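Local coordinates for protein possible metal-dependent hydrolase (Veillonella parvula, PDB 3RPC) that binds two zinc ions and is probably a hydrolase of the metallo-beta-lactamase superfamily, its substrate not established, at residues A[11-16]-A[75-80]; A[27-32]-A[227-232]; A[50-55]-A[256-261]. One frame throughout, in Å; residues are numbered along the deposited sequence.

Contact 1: A[11-16]-A[75-80]; sequences RNATGK and LDHWDD. With ZN (zinc ion), chain F.
The side chain of Asn-12 crosses that of Asp-76 at an angle, beside a zinc ion that Asp-76 binds. Asp-76 gives the zinc its OD2 at 2.4 Å, and His-77 gives NE2 at 2.2 Å. Asn-12 ND2 lies 3.3 Å from Asp-76 OD2, a weak hydrogen bond. The same nitrogen donates to the backbone O of Asp-76, which lies in the plane of the Asn-12 amide. Amide and carboxylate are turned 45° against each other. Asp-76 CG sits between its backbone N and carbonyl carbon (chi1 61°), which lets one residue offer both carboxylate and carbonyl to Asn-12. The other carboxylate oxygen, OD1, accepts from zinc-bound water 2.

Asp-76 and His-77 are the D-H of the His-X-His-X-Asp-His motif of the metallo-beta-lactamase fold. Asp-168 and His-226 are the other protein ligands of this zinc, waters 2 and 3 also bind it, and Asp-168 also binds the second zinc. The CB of Ala-13 rests obliquely against the His-77 ring, 3.5 Å from CE1. On that ring ND1 donates to Asp-27 OD2, a second-shell bond that fixes its rotation.

Further out, water 1 joins the two segments. Water 1 lies 2.6 Å from Asp-76 O and 3.0 Å from Thr-14 OG1; it accepts from Ala-13 N and Asn-12 ND2. A type II' turn from Arg-11 to Thr-14 joins strands 6-11 and 14-19 and presents Asn-12 and Ala-13 to the metal loop.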
ATOM      1  N   ARG A  11      16.993  11.478 -17.546  1.00 14.50           N
ATOM      2  CA  ARG A  11      17.253  10.184 -18.179  1.00 14.73           C
ATOM      3  C   ARG A  11      16.592   9.094 -17.349  1.00 13.95           C
ATOM      4  O   ARG A  11      16.734   9.089 -16.146  1.00 14.98           O
ATOM      5  CB  ARG A  11      18.764   9.923 -18.285  1.00 17.13           C
ATOM      6  CG  ARG A  11      19.097   8.666 -19.116  1.00 15.24           C
ATOM      7  CD  ARG A  11      20.604   8.362 -19.118  1.00 15.79           C
ATOM      8  NE  ARG A  11      21.099   8.116 -17.769  1.00 16.73           N
ATOM      9  CZ  ARG A  11      22.381   7.933 -17.459  1.00 18.36           C
ATOM     10  NH1 ARG A  11      23.311   7.951 -18.408  1.00 16.90           N
ATOM     11  NH2 ARG A  11      22.737   7.728 -16.193  1.00 17.88           N
ATOM     12  N   ASN A  12      15.895   8.175 -18.017  1.00 14.30           N
ATOM     13  CA  ASN A  12      15.118   7.121 -17.341  1.00 15.60           C
ATOM     14  C   ASN A  12      14.043   7.730 -16.429  1.00 14.05           C
ATOM     15  O   ASN A  12      13.133   8.391 -16.923  1.00 16.54           O
ATOM     16  CB  ASN A  12      16.021   6.143 -16.579  1.00 15.37           C
ATOM     17  CG  ASN A  12      15.331   4.811 -16.290  1.00 15.93           C
ATOM     18  OD1 ASN A  12      14.654   4.246 -17.161  1.00 17.20           O
ATOM     19  ND2 ASN A  12      15.506   4.299 -15.082  1.00 16.91           N
ATOM     20  N   ALA A  13      14.162   7.538 -15.116  1.00 15.78           N
ATOM     21  CA  ALA A  13      13.229   8.159 -14.170  1.00 14.48           C
ATOM     22  C   ALA A  13      13.839   9.380 -13.478  1.00 15.21           C
ATOM     23  O   ALA A  13      13.228   9.968 -12.591  1.00 16.16           O
ATOM     24  CB  ALA A  13      12.765   7.143 -13.115  1.00 14.42           C
ATOM     25  N   THR A  14      15.043   9.765 -13.893  1.00 14.81           N
ATOM     26  CA  THR A  14      15.722  10.898 -13.276  1.00 16.14           C
ATOM     27  C   THR A  14      15.226  12.185 -13.913  1.00 15.52           C
ATOM     28  O   THR A  14      15.209  12.312 -15.131  1.00 16.01           O
ATOM     29  CB  THR A  14      17.250  10.804 -13.459  1.00 15.02           C
ATOM     30  OG1 THR A  14      17.722   9.554 -12.947  1.00 15.56           O
ATOM     31  CG2 THR A  14      17.972  11.956 -12.743  1.00 15.04           C
ATOM     32  N   GLY A  15      14.825  13.136 -13.078  1.00 16.29           N
ATOM     33  CA  GLY A  15      14.339  14.418 -13.556  1.00 15.59           C
ATOM     34  C   GLY A  15      14.539  15.482 -12.502  1.00 16.15           C
ATOM     35  O   GLY A  15      14.894  15.170 -11.368  1.00 16.64           O
ATOM     36  N   LYS A  16      14.332  16.739 -12.881  1.00 16.40           N
ATOM     37  CA  LYS A  16      14.375  17.844 -11.932  1.00 17.51           C
ATOM     38  C   LYS A  16      13.030  18.557 -11.965  1.00 17.28           C
ATOM     39  O   LYS A  16      12.620  19.085 -13.006  1.00 18.55           O
ATOM     40  CB  LYS A  16      15.520  18.813 -12.266  1.00 19.65           C
ATOM     41  CG  LYS A  16      16.912  18.191 -12.117  1.00 19.47           C
ATOM     42  CD  LYS A  16      18.011  19.046 -12.777  1.00 25.46           C
ATOM     43  CE  LYS A  16      18.223  20.358 -12.059  1.00 27.43           C
ATOM     44  NZ  LYS A  16      19.368  21.087 -12.692  1.00 21.47           N
ATOM     45  N   LEU A  75      18.971   0.276  -8.474  1.00 16.57           N
ATOM     46  CA  LEU A  75      20.095   0.888  -9.187  1.00 16.15           C
ATOM     47  C   LEU A  75      19.678   1.997 -10.141  1.00 18.47           C
ATOM     48  O   LEU A  75      20.349   3.037 -10.227  1.00 19.01           O
ATOM     49  CB  LEU A  75      20.881  -0.184  -9.948  1.00 17.75           C
ATOM     50  CG  LEU A  75      22.082   0.278 -10.774  1.00 21.08           C
ATOM     51  CD1 LEU A  75      23.116   0.890  -9.856  1.00 24.57           C
ATOM     52  CD2 LEU A  75      22.678  -0.885 -11.548  1.00 25.04           C
ATOM     53  N   ASP A  76      18.598   1.774 -10.886  1.00 17.57           N
ATOM     54  CA  ASP A  76      18.182   2.723 -11.912  1.00 15.37           C
ATOM     55  C   ASP A  76      17.430   3.928 -11.350  1.00 14.68           C
ATOM     56  O   ASP A  76      16.872   4.720 -12.113  1.00 15.23           O
ATOM     57  CB  ASP A  76      17.387   2.033 -13.032  1.00 17.54           C
ATOM     58  CG  ASP A  76      16.114   1.384 -12.529  1.00 17.58           C
ATOM     59  OD1 ASP A  76      16.194   0.617 -11.548  1.00 17.36           O
ATOM     60  OD2 ASP A  76      15.039   1.627 -13.138  1.00 20.04           O
ATOM     61  N   HIS A  77      17.437   4.062 -10.019  1.00 16.40           N
ATOM     62  CA  HIS A  77      16.877   5.227  -9.330  1.00 13.83           C
ATOM     63  C   HIS A  77      17.836   5.853  -8.314  1.00 16.13           C
ATOM     64  O   HIS A  77      17.556   6.918  -7.778  1.00 16.51           O
ATOM     65  CB  HIS A  77      15.565   4.838  -8.641  1.00 13.90           C
ATOM     66  CG  HIS A  77      14.532   4.360  -9.604  1.00 13.71           C
ATOM     67  ND1 HIS A  77      13.458   5.133  -9.987  1.00 15.61           N
ATOM     68  CD2 HIS A  77      14.444   3.211 -10.310  1.00 14.20           C
ATOM     69  CE1 HIS A  77      12.746   4.472 -10.882  1.00 16.31           C
ATOM     70  NE2 HIS A  77      13.321   3.303 -11.091  1.00 16.27           N
ATOM     71  N   TRP A  78      18.953   5.181  -8.051  1.00 15.64           N
ATOM     72  CA  TRP A  78      19.892   5.609  -7.017  1.00 15.18           C
ATOM     73  C   TRP A  78      21.170   4.810  -7.205  1.00 16.31           C
ATOM     74  O   TRP A  78      21.201   3.604  -6.946  1.00 18.37           O
ATOM     75  CB  TRP A  78      19.317   5.358  -5.613  1.00 15.51           C
ATOM     76  CG  TRP A  78      20.200   5.829  -4.487  1.00 16.10           C
ATOM     77  CD1 TRP A  78      20.872   5.051  -3.587  1.00 17.31           C
ATOM     78  CD2 TRP A  78      20.496   7.185  -4.148  1.00 17.69           C
ATOM     79  NE1 TRP A  78      21.574   5.845  -2.706  1.00 17.24           N
ATOM     80  CE2 TRP A  78      21.360   7.160  -3.033  1.00 18.53           C
ATOM     81  CE3 TRP A  78      20.121   8.418  -4.688  1.00 16.68           C
ATOM     82  CZ2 TRP A  78      21.851   8.330  -2.444  1.00 17.53           C
ATOM     83  CZ3 TRP A  78      20.609   9.576  -4.108  1.00 16.69           C
ATOM     84  CH2 TRP A  78      21.466   9.522  -2.994  1.00 16.79           C
ATOM     85  N   ASP A  79      22.221   5.457  -7.692  1.00 17.01           N
ATOM     86  CA  ASP A  79      23.427   4.700  -8.021  1.00 18.99           C
ATOM     87  C   ASP A  79      24.689   5.298  -7.407  1.00 19.87           C
ATOM     88  O   ASP A  79      24.647   6.382  -6.813  1.00 17.70           O
ATOM     89  CB  ASP A  79      23.575   4.498  -9.543  1.00 17.61           C
ATOM     90  CG  ASP A  79      23.980   5.763 -10.282  1.00 19.03           C
ATOM     91  OD1 ASP A  79      23.702   6.886  -9.796  1.00 16.79           O
ATOM     92  OD2 ASP A  79      24.563   5.616 -11.383  1.00 19.38           O
ATOM     93  N   ASP A  80      25.796   4.572  -7.538  1.00 19.06           N
ATOM     94  CA  ASP A  80      27.074   5.024  -6.992  1.00 18.40           C
ATOM     95  C   ASP A  80      27.464   6.403  -7.504  1.00 16.58           C
ATOM     96  O   ASP A  80      27.966   7.230  -6.744  1.00 19.02           O
ATOM     97  CB  ASP A  80      28.177   4.012  -7.300  1.00 23.03           C
ATOM     98  CG  ASP A  80      28.156   2.823  -6.360  1.00 37.62           C
ATOM     99  OD1 ASP A  80      27.490   2.912  -5.305  1.00 37.05           O
ATOM    100  OD2 ASP A  80      28.816   1.805  -6.668  1.00 41.41           O
TER
HETATM  101 ZN    ZN F 302      12.781   1.536 -12.301  0.71 16.48          ZN
HETATM  102  O   HOH W   1      16.371   6.946 -13.418  1.00 18.24           O
HETATM  103  O   HOH W   2      13.784  -0.042 -10.955  1.00 22.04           O
HETATM  104  O   HOH W   3      12.055  -0.609 -13.500  1.00 16.97           O

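Contact 2: A[27-32]-A[227-232]; sequences DPFLAP and MDTVNH
Phe-29 and Thr-229 are the closest pair along the two backbones, yet their CA atoms stay 10.2 Å apart, and both segments are irregular loop. Side chains therefore bridge the distance. Phe-29 reaches across with CG anti to its backbone N (chi1 164°), and one ring atom, CE2, does the touching. Phe-29 CE2 lies 4.0 Å from Val-230 CG1 and 4.2 Å from Thr-229 CG2. Both methyls approach the ring obliquely, and the contact is purely apolar and buried.

The hydroxyl of Thr-229 serves its own loop. Thr-229 OG1 donates to the carbonyl O of Met-227, a selenomethionine, at 2.9 Å, from above the carbonyl plane. The other methyl of Val-230, CG2, lies in plane at the edge of the His-232 ring.

Residues 227-232 follow the zinc ligand His-226, and the Val-230 side chain comes within about 6 Å of a zinc ion. The contact thus joins two loops beside the metal centre of the metallo-beta-lactamase fold. Segment 27-32 leaves strand 22-26 and packs Pro-28 and Leu-30 on helix 80-85. Leu-30 also meets helix 58-62. Segment 227-232 leads from strand 221-225 toward helix 237-246, where Arg-237 forms a salt bridge with Asp-228.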
ATOM      1  N   ASP A  27      15.053  10.617  -8.213  1.00 15.69           N
ATOM      2  CA  ASP A  27      15.562   9.289  -8.558  1.00 14.62           C
ATOM      3  C   ASP A  27      16.821   9.325  -9.430  1.00 15.09           C
ATOM      4  O   ASP A  27      16.827   8.797 -10.545  1.00 15.53           O
ATOM      5  CB  ASP A  27      14.450   8.463  -9.225  1.00 15.14           C
ATOM      6  CG  ASP A  27      13.371   8.037  -8.234  1.00 17.65           C
ATOM      7  OD1 ASP A  27      13.418   8.465  -7.069  1.00 16.52           O
ATOM      8  OD2 ASP A  27      12.456   7.282  -8.630  1.00 16.05           O
ATOM      9  N   PRO A  28      17.906   9.908  -8.902  1.00 14.47           N
ATOM     10  CA  PRO A  28      19.125  10.093  -9.701  1.00 16.00           C
ATOM     11  C   PRO A  28      19.921   8.804  -9.919  1.00 14.11           C
ATOM     12  O   PRO A  28      20.475   8.231  -8.970  1.00 15.73           O
ATOM     13  CB  PRO A  28      19.937  11.081  -8.856  1.00 15.21           C
ATOM     14  CG  PRO A  28      19.534  10.739  -7.456  1.00 15.28           C
ATOM     15  CD  PRO A  28      18.053  10.479  -7.551  1.00 14.48           C
ATOM     16  N   PHE A  29      19.958   8.375 -11.177  1.00 14.38           N
ATOM     17  CA  PHE A  29      20.752   7.255 -11.645  1.00 13.66           C
ATOM     18  C   PHE A  29      21.664   7.897 -12.672  1.00 15.03           C
ATOM     19  O   PHE A  29      21.235   8.198 -13.782  1.00 17.18           O
ATOM     20  CB  PHE A  29      19.793   6.233 -12.279  1.00 16.56           C
ATOM     21  CG  PHE A  29      20.444   5.185 -13.157  1.00 16.19           C
ATOM     22  CD1 PHE A  29      21.639   4.572 -12.802  1.00 19.41           C
ATOM     23  CD2 PHE A  29      19.807   4.765 -14.320  1.00 15.84           C
ATOM     24  CE1 PHE A  29      22.207   3.591 -13.616  1.00 19.52           C
ATOM     25  CE2 PHE A  29      20.362   3.782 -15.127  1.00 20.43           C
ATOM     26  CZ  PHE A  29      21.561   3.193 -14.777  1.00 20.21           C
ATOM     27  N   LEU A  30      22.905   8.162 -12.274  1.00 15.23           N
ATOM     28  CA  LEU A  30      23.739   9.114 -13.013  1.00 15.51           C
ATOM     29  C   LEU A  30      24.942   8.507 -13.742  1.00 16.95           C
ATOM     30  O   LEU A  30      25.761   9.243 -14.303  1.00 17.60           O
ATOM     31  CB  LEU A  30      24.185  10.262 -12.083  1.00 15.49           C
ATOM     32  CG  LEU A  30      23.045  10.989 -11.355  1.00 17.17           C
ATOM     33  CD1 LEU A  30      23.574  12.153 -10.506  1.00 17.26           C
ATOM     34  CD2 LEU A  30      21.995  11.478 -12.353  1.00 17.43           C
ATOM     35  N   ALA A  31      25.051   7.182 -13.753  1.00 16.23           N
ATOM     36  CA  ALA A  31      26.224   6.513 -14.327  1.00 17.32           C
ATOM     37  C   ALA A  31      26.447   6.847 -15.798  1.00 17.45           C
ATOM     38  O   ALA A  31      25.496   7.040 -16.556  1.00 16.79           O
ATOM     39  CB  ALA A  31      26.103   4.995 -14.151  1.00 20.10           C
ATOM     40  N   PRO A  32      27.718   6.894 -16.224  1.00 18.49           N
ATOM     41  CA  PRO A  32      27.973   7.036 -17.663  1.00 16.51           C
ATOM     42  C   PRO A  32      27.415   5.860 -18.465  1.00 18.94           C
ATOM     43  O   PRO A  32      27.179   4.785 -17.911  1.00 17.47           O
ATOM     44  CB  PRO A  32      29.507   7.056 -17.754  1.00 17.67           C
ATOM     45  CG  PRO A  32      29.961   7.499 -16.379  1.00 17.67           C
ATOM     46  CD  PRO A  32      28.951   6.918 -15.420  1.00 17.77           C
HETATM   47  N   MSE A 227      12.156   5.421 -19.931  1.00 13.44           N
HETATM   48  CA  MSE A 227      12.338   4.727 -21.200  1.00 14.70           C
HETATM   49  C   MSE A 227      13.719   4.925 -21.820  1.00 15.18           C
HETATM   50  O   MSE A 227      14.454   5.851 -21.461  1.00 16.88           O
HETATM   51  CB  MSE A 227      11.267   5.175 -22.195  1.00 15.37           C
HETATM   52  CG  MSE A 227       9.881   4.680 -21.796  1.00 14.20           C
HETATM   53 SE   MSE A 227       8.419   5.332 -22.904  0.72 15.99          SE
HETATM   54  CE  MSE A 227       8.276   7.121 -22.160  1.00 19.18           C
ATOM     55  N   ASP A 228      14.036   4.025 -22.749  1.00 14.16           N
ATOM     56  CA  ASP A 228      15.207   4.141 -23.614  1.00 14.55           C
ATOM     57  C   ASP A 228      16.514   4.273 -22.824  1.00 16.53           C
ATOM     58  O   ASP A 228      17.456   4.924 -23.292  1.00 18.62           O
ATOM     59  CB  ASP A 228      15.059   5.338 -24.564  1.00 16.46           C
ATOM     60  CG  ASP A 228      13.822   5.259 -25.463  1.00 19.04           C
ATOM     61  OD1 ASP A 228      13.130   4.234 -25.474  1.00 20.55           O
ATOM     62  OD2 ASP A 228      13.549   6.257 -26.167  1.00 25.30           O
ATOM     63  N   THR A 229      16.589   3.655 -21.650  1.00 16.12           N
ATOM     64  CA  THR A 229      17.780   3.775 -20.806  1.00 14.51           C
ATOM     65  C   THR A 229      18.252   2.434 -20.242  1.00 16.70           C
ATOM     66  O   THR A 229      19.400   2.030 -20.473  1.00 18.19           O
ATOM     67  CB  THR A 229      17.549   4.755 -19.640  1.00 15.43           C
ATOM     68  OG1 THR A 229      17.034   5.992 -20.147  1.00 17.03           O
ATOM     69  CG2 THR A 229      18.866   5.021 -18.894  1.00 15.62           C
ATOM     70  N   VAL A 230      17.393   1.756 -19.484  1.00 16.04           N
ATOM     71  CA  VAL A 230      17.768   0.457 -18.935  1.00 16.48           C
ATOM     72  C   VAL A 230      17.459  -0.638 -19.951  1.00 14.86           C
ATOM     73  O   VAL A 230      16.760  -0.400 -20.940  1.00 17.77           O
ATOM     74  CB  VAL A 230      17.118   0.157 -17.553  1.00 17.30           C
ATOM     75  CG1 VAL A 230      17.598   1.168 -16.501  1.00 21.17           C
ATOM     76  CG2 VAL A 230      15.593   0.135 -17.625  1.00 16.35           C
ATOM     77  N   ASN A 231      18.006  -1.827 -19.730  1.00 16.64           N
ATOM     78  CA  ASN A 231      17.928  -2.870 -20.747  1.00 16.04           C
ATOM     79  C   ASN A 231      16.552  -3.492 -20.891  1.00 17.66           C
ATOM     80  O   ASN A 231      16.180  -3.903 -21.995  1.00 17.66           O
ATOM     81  CB  ASN A 231      18.932  -3.983 -20.469  1.00 18.80           C
ATOM     82  CG  ASN A 231      18.644  -4.697 -19.170  1.00 21.57           C
ATOM     83  OD1 ASN A 231      18.968  -4.194 -18.100  1.00 19.96           O
ATOM     84  ND2 ASN A 231      18.011  -5.868 -19.250  1.00 18.34           N
ATOM     85  N   HIS A 232      15.811  -3.594 -19.785  1.00 15.55           N
ATOM     86  CA  HIS A 232      14.615  -4.438 -19.773  1.00 17.26           C
ATOM     87  C   HIS A 232      13.285  -3.727 -20.008  1.00 17.63           C
ATOM     88  O   HIS A 232      12.236  -4.366 -19.983  1.00 14.43           O
ATOM     89  CB  HIS A 232      14.553  -5.315 -18.512  1.00 18.25           C
ATOM     90  CG  HIS A 232      14.480  -4.551 -17.224  1.00 19.13           C
ATOM     91  ND1 HIS A 232      14.935  -3.256 -17.093  1.00 21.77           N
ATOM     92  CD2 HIS A 232      14.023  -4.913 -16.000  1.00 20.63           C
ATOM     93  CE1 HIS A 232      14.753  -2.849 -15.847  1.00 25.18           C
ATOM     94  NE2 HIS A 232      14.206  -3.837 -15.162  1.00 21.92           N
TER

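Contact 3: A[50-55]-A[256-261]; sequences PMVDLP and PEDGET
Pro-55 packs its ring on the backbone of the turn at Asp-258 and Gly-259. Pro-55 CB lies 3.5 Å from Asp-258 O, and Pro-55 CG lies 3.5 Å from Gly-259 N. The CB of Asp-258 touches the same ring, 3.9 Å from Pro-55 CG. A second van der Waals contact is made by Val-52. Val-52 CG2 meets Asp-258 OD2 at 3.6 Å, the two side chains coming from opposite directions.

The turn itself is a type II beta turn from Glu-257 to Glu-260, closed by Glu-260 N donating to Glu-257 O. Gly-259 has a positive phi of 94° in this turn, and with no side chain it leaves room for Pro-55 CG to come against its N. The side chain of Glu-260 is extended, and its OE1 accepts from Glu-257 N, which lies above the carboxylate plane, in a fairly straight bond (166°). In the two-sheet metallo-beta-lactamase fold, this turn carries the chain from strand 253-254 of one sheet to strand 261-263 of the other. Residues 50-55 belong to the long loop between strand 22-26 and helix 58-62.

The polar link between the segments runs through water 4. Water 4 donates to Asp-53 O and to Asp-258 OD2, each at 2.7 Å. The other carboxylate oxygen, OD1, forms a salt bridge with Arg-237, so both oxygens of Asp-258 have partners. Arg-237 NH1 also donates a hydrogen bond to Pro-256 O, and Glu-257 pairs with Arg-241 of the same helix 237-246.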
ATOM      1  N   PRO A  50      23.455   2.360 -18.349  1.00 16.59           N
ATOM      2  CA  PRO A  50      22.443   3.002 -19.194  1.00 16.55           C
ATOM      3  C   PRO A  50      22.862   3.038 -20.661  1.00 18.69           C
ATOM      4  O   PRO A  50      24.052   3.132 -20.967  1.00 19.26           O
ATOM      5  CB  PRO A  50      22.347   4.416 -18.617  1.00 16.56           C
ATOM      6  CG  PRO A  50      23.669   4.647 -17.978  1.00 20.47           C
ATOM      7  CD  PRO A  50      24.112   3.323 -17.448  1.00 16.01           C
HETATM    8  N   MSE A  51      21.899   2.969 -21.571  1.00 18.46           N
HETATM    9  CA  MSE A  51      22.238   2.863 -22.985  1.00 19.00           C
HETATM   10  C   MSE A  51      22.589   4.200 -23.635  1.00 19.27           C
HETATM   11  O   MSE A  51      23.075   4.227 -24.768  1.00 19.21           O
HETATM   12  CB  MSE A  51      21.122   2.170 -23.762  1.00 22.90           C
HETATM   13  CG  MSE A  51      19.883   2.996 -23.894  1.00 23.59           C
HETATM   14 SE   MSE A  51      18.417   1.954 -24.667  0.44 25.47          SE
HETATM   15  CE  MSE A  51      18.596   0.330 -23.710  1.00 11.40           C
ATOM     16  N   VAL A  52      22.365   5.300 -22.915  1.00 17.64           N
ATOM     17  CA  VAL A  52      22.745   6.623 -23.403  1.00 16.15           C
ATOM     18  C   VAL A  52      23.403   7.373 -22.262  1.00 17.36           C
ATOM     19  O   VAL A  52      23.137   7.078 -21.100  1.00 17.91           O
ATOM     20  CB  VAL A  52      21.536   7.440 -23.912  1.00 18.27           C
ATOM     21  CG1 VAL A  52      20.894   6.744 -25.102  1.00 21.45           C
ATOM     22  CG2 VAL A  52      20.507   7.633 -22.804  1.00 16.35           C
ATOM     23  N   ASP A  53      24.280   8.313 -22.606  1.00 17.54           N
ATOM     24  CA  ASP A  53      24.898   9.196 -21.624  1.00 15.79           C
ATOM     25  C   ASP A  53      23.886  10.229 -21.156  1.00 20.08           C
ATOM     26  O   ASP A  53      22.835  10.409 -21.775  1.00 22.05           O
ATOM     27  CB  ASP A  53      26.118   9.895 -22.237  1.00 20.18           C
ATOM     28  CG  ASP A  53      27.359   9.025 -22.207  1.00 24.52           C
ATOM     29  OD1 ASP A  53      27.758   8.591 -21.099  1.00 22.41           O
ATOM     30  OD2 ASP A  53      27.926   8.758 -23.293  1.00 23.25           O
ATOM     31  N   LEU A  54      24.196  10.910 -20.059  1.00 18.51           N
ATOM     32  CA  LEU A  54      23.353  12.002 -19.597  1.00 16.92           C
ATOM     33  C   LEU A  54      23.300  13.097 -20.660  1.00 20.37           C
ATOM     34  O   LEU A  54      24.256  13.280 -21.424  1.00 19.58           O
ATOM     35  CB  LEU A  54      23.905  12.580 -18.293  1.00 17.95           C
ATOM     36  CG  LEU A  54      23.887  11.691 -17.048  1.00 17.66           C
ATOM     37  CD1 LEU A  54      24.703  12.337 -15.921  1.00 19.24           C
ATOM     38  CD2 LEU A  54      22.451  11.397 -16.580  1.00 18.70           C
ATOM     39  N   PRO A  55      22.190  13.844 -20.704  1.00 18.12           N
ATOM     40  CA  PRO A  55      22.015  14.898 -21.716  1.00 20.69           C
ATOM     41  C   PRO A  55      22.647  16.234 -21.326  1.00 23.02           C
ATOM     42  O   PRO A  55      22.600  17.180 -22.121  1.00 25.08           O
ATOM     43  CB  PRO A  55      20.496  15.056 -21.775  1.00 21.24           C
ATOM     44  CG  PRO A  55      20.065  14.755 -20.368  1.00 21.61           C
ATOM     45  CD  PRO A  55      20.953  13.613 -19.930  1.00 18.65           C
ATOM     46  N   PRO A 256       8.878  13.424 -23.119  1.00 16.70           N
ATOM     47  CA  PRO A 256      10.034  14.320 -23.261  1.00 16.92           C
ATOM     48  C   PRO A 256      11.317  13.586 -23.614  1.00 17.67           C
ATOM     49  O   PRO A 256      11.536  12.455 -23.186  1.00 16.63           O
ATOM     50  CB  PRO A 256      10.164  14.945 -21.868  1.00 15.48           C
ATOM     51  CG  PRO A 256       9.565  13.892 -20.947  1.00 15.45           C
ATOM     52  CD  PRO A 256       8.388  13.361 -21.733  1.00 16.82           C
ATOM     53  N   GLU A 257      12.166  14.245 -24.399  1.00 16.81           N
ATOM     54  CA  GLU A 257      13.506  13.747 -24.630  1.00 17.95           C
ATOM     55  C   GLU A 257      14.348  13.953 -23.376  1.00 16.17           C
ATOM     56  O   GLU A 257      14.023  14.770 -22.513  1.00 16.88           O
ATOM     57  CB  GLU A 257      14.155  14.498 -25.790  1.00 17.34           C
ATOM     58  CG  GLU A 257      13.419  14.361 -27.112  1.00 20.73           C
ATOM     59  CD  GLU A 257      13.422  12.949 -27.656  1.00 24.91           C
ATOM     60  OE1 GLU A 257      14.316  12.158 -27.308  1.00 28.17           O
ATOM     61  OE2 GLU A 257      12.513  12.618 -28.443  1.00 28.60           O
ATOM     62  N   ASP A 258      15.446  13.216 -23.289  1.00 17.41           N
ATOM     63  CA  ASP A 258      16.407  13.449 -22.224  1.00 17.87           C
ATOM     64  C   ASP A 258      16.894  14.884 -22.341  1.00 18.47           C
ATOM     65  O   ASP A 258      17.365  15.288 -23.408  1.00 18.71           O
ATOM     66  CB  ASP A 258      17.588  12.491 -22.363  1.00 16.04           C
ATOM     67  CG  ASP A 258      17.232  11.048 -22.008  1.00 16.92           C
ATOM     68  OD1 ASP A 258      16.072  10.773 -21.618  1.00 18.44           O
ATOM     69  OD2 ASP A 258      18.133  10.185 -22.103  1.00 19.14           O
ATOM     70  N   GLY A 259      16.791  15.646 -21.252  1.00 16.64           N
ATOM     71  CA  GLY A 259      17.237  17.034 -21.227  1.00 18.46           C
ATOM     72  C   GLY A 259      16.133  18.038 -21.528  1.00 20.75           C
ATOM     73  O   GLY A 259      16.329  19.242 -21.361  1.00 21.83           O
ATOM     74  N   GLU A 260      14.972  17.553 -21.964  1.00 17.43           N
ATOM     75  CA  GLU A 260      13.865  18.439 -22.321  1.00 18.50           C
ATOM     76  C   GLU A 260      13.102  18.977 -21.114  1.00 18.12           C
ATOM     77  O   GLU A 260      12.809  18.242 -20.172  1.00 18.52           O
ATOM     78  CB  GLU A 260      12.886  17.720 -23.261  1.00 20.07           C
ATOM     79  CG  GLU A 260      11.658  18.544 -23.624  1.00 21.12           C
ATOM     80  CD  GLU A 260      10.750  17.839 -24.621  1.00 22.08           C
ATOM     81  OE1 GLU A 260      11.168  16.825 -25.224  1.00 20.03           O
ATOM     82  OE2 GLU A 260       9.602  18.300 -24.799  1.00 26.18           O
ATOM     83  N   THR A 261      12.758  20.258 -21.163  1.00 19.63           N
ATOM     84  CA  THR A 261      11.979  20.892 -20.109  1.00 15.86           C
ATOM     85  C   THR A 261      10.533  21.113 -20.536  1.00 20.20           C
ATOM     86  O   THR A 261      10.258  21.589 -21.644  1.00 22.72           O
ATOM     87  CB  THR A 261      12.597  22.245 -19.725  1.00 20.48           C
ATOM     88  OG1 THR A 261      13.894  22.024 -19.163  1.00 21.71           O
ATOM     89  CG2 THR A 261      11.721  22.982 -18.709  1.00 20.64           C
TER
HETATM   90  O   HOH W   4      20.463  11.348 -22.780  1.00 23.77           O

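Contacts 1 and 2 are buried, and contact 3 lies at the surface. Contact 1 is polar and metal-bound, contact 2 is apolar, and contact 3 mixes proline packing with a water bridge. Contacts 1 and 2 are closest, their centres about 6 Å apart. Asp-27 joins them, with its O 2.7 Å from Thr-14 OG1. Arg-11 ties all three: its guanidinium bonds to the carbonyls of Phe-29, Ala-31 and Val-52, and its side chain packs on Asp-258. Contacts 2 and 3 share the long loop after strand 22-26. They also meet through backbone, Thr-229 O lying 2.9 Å from Met-51 N.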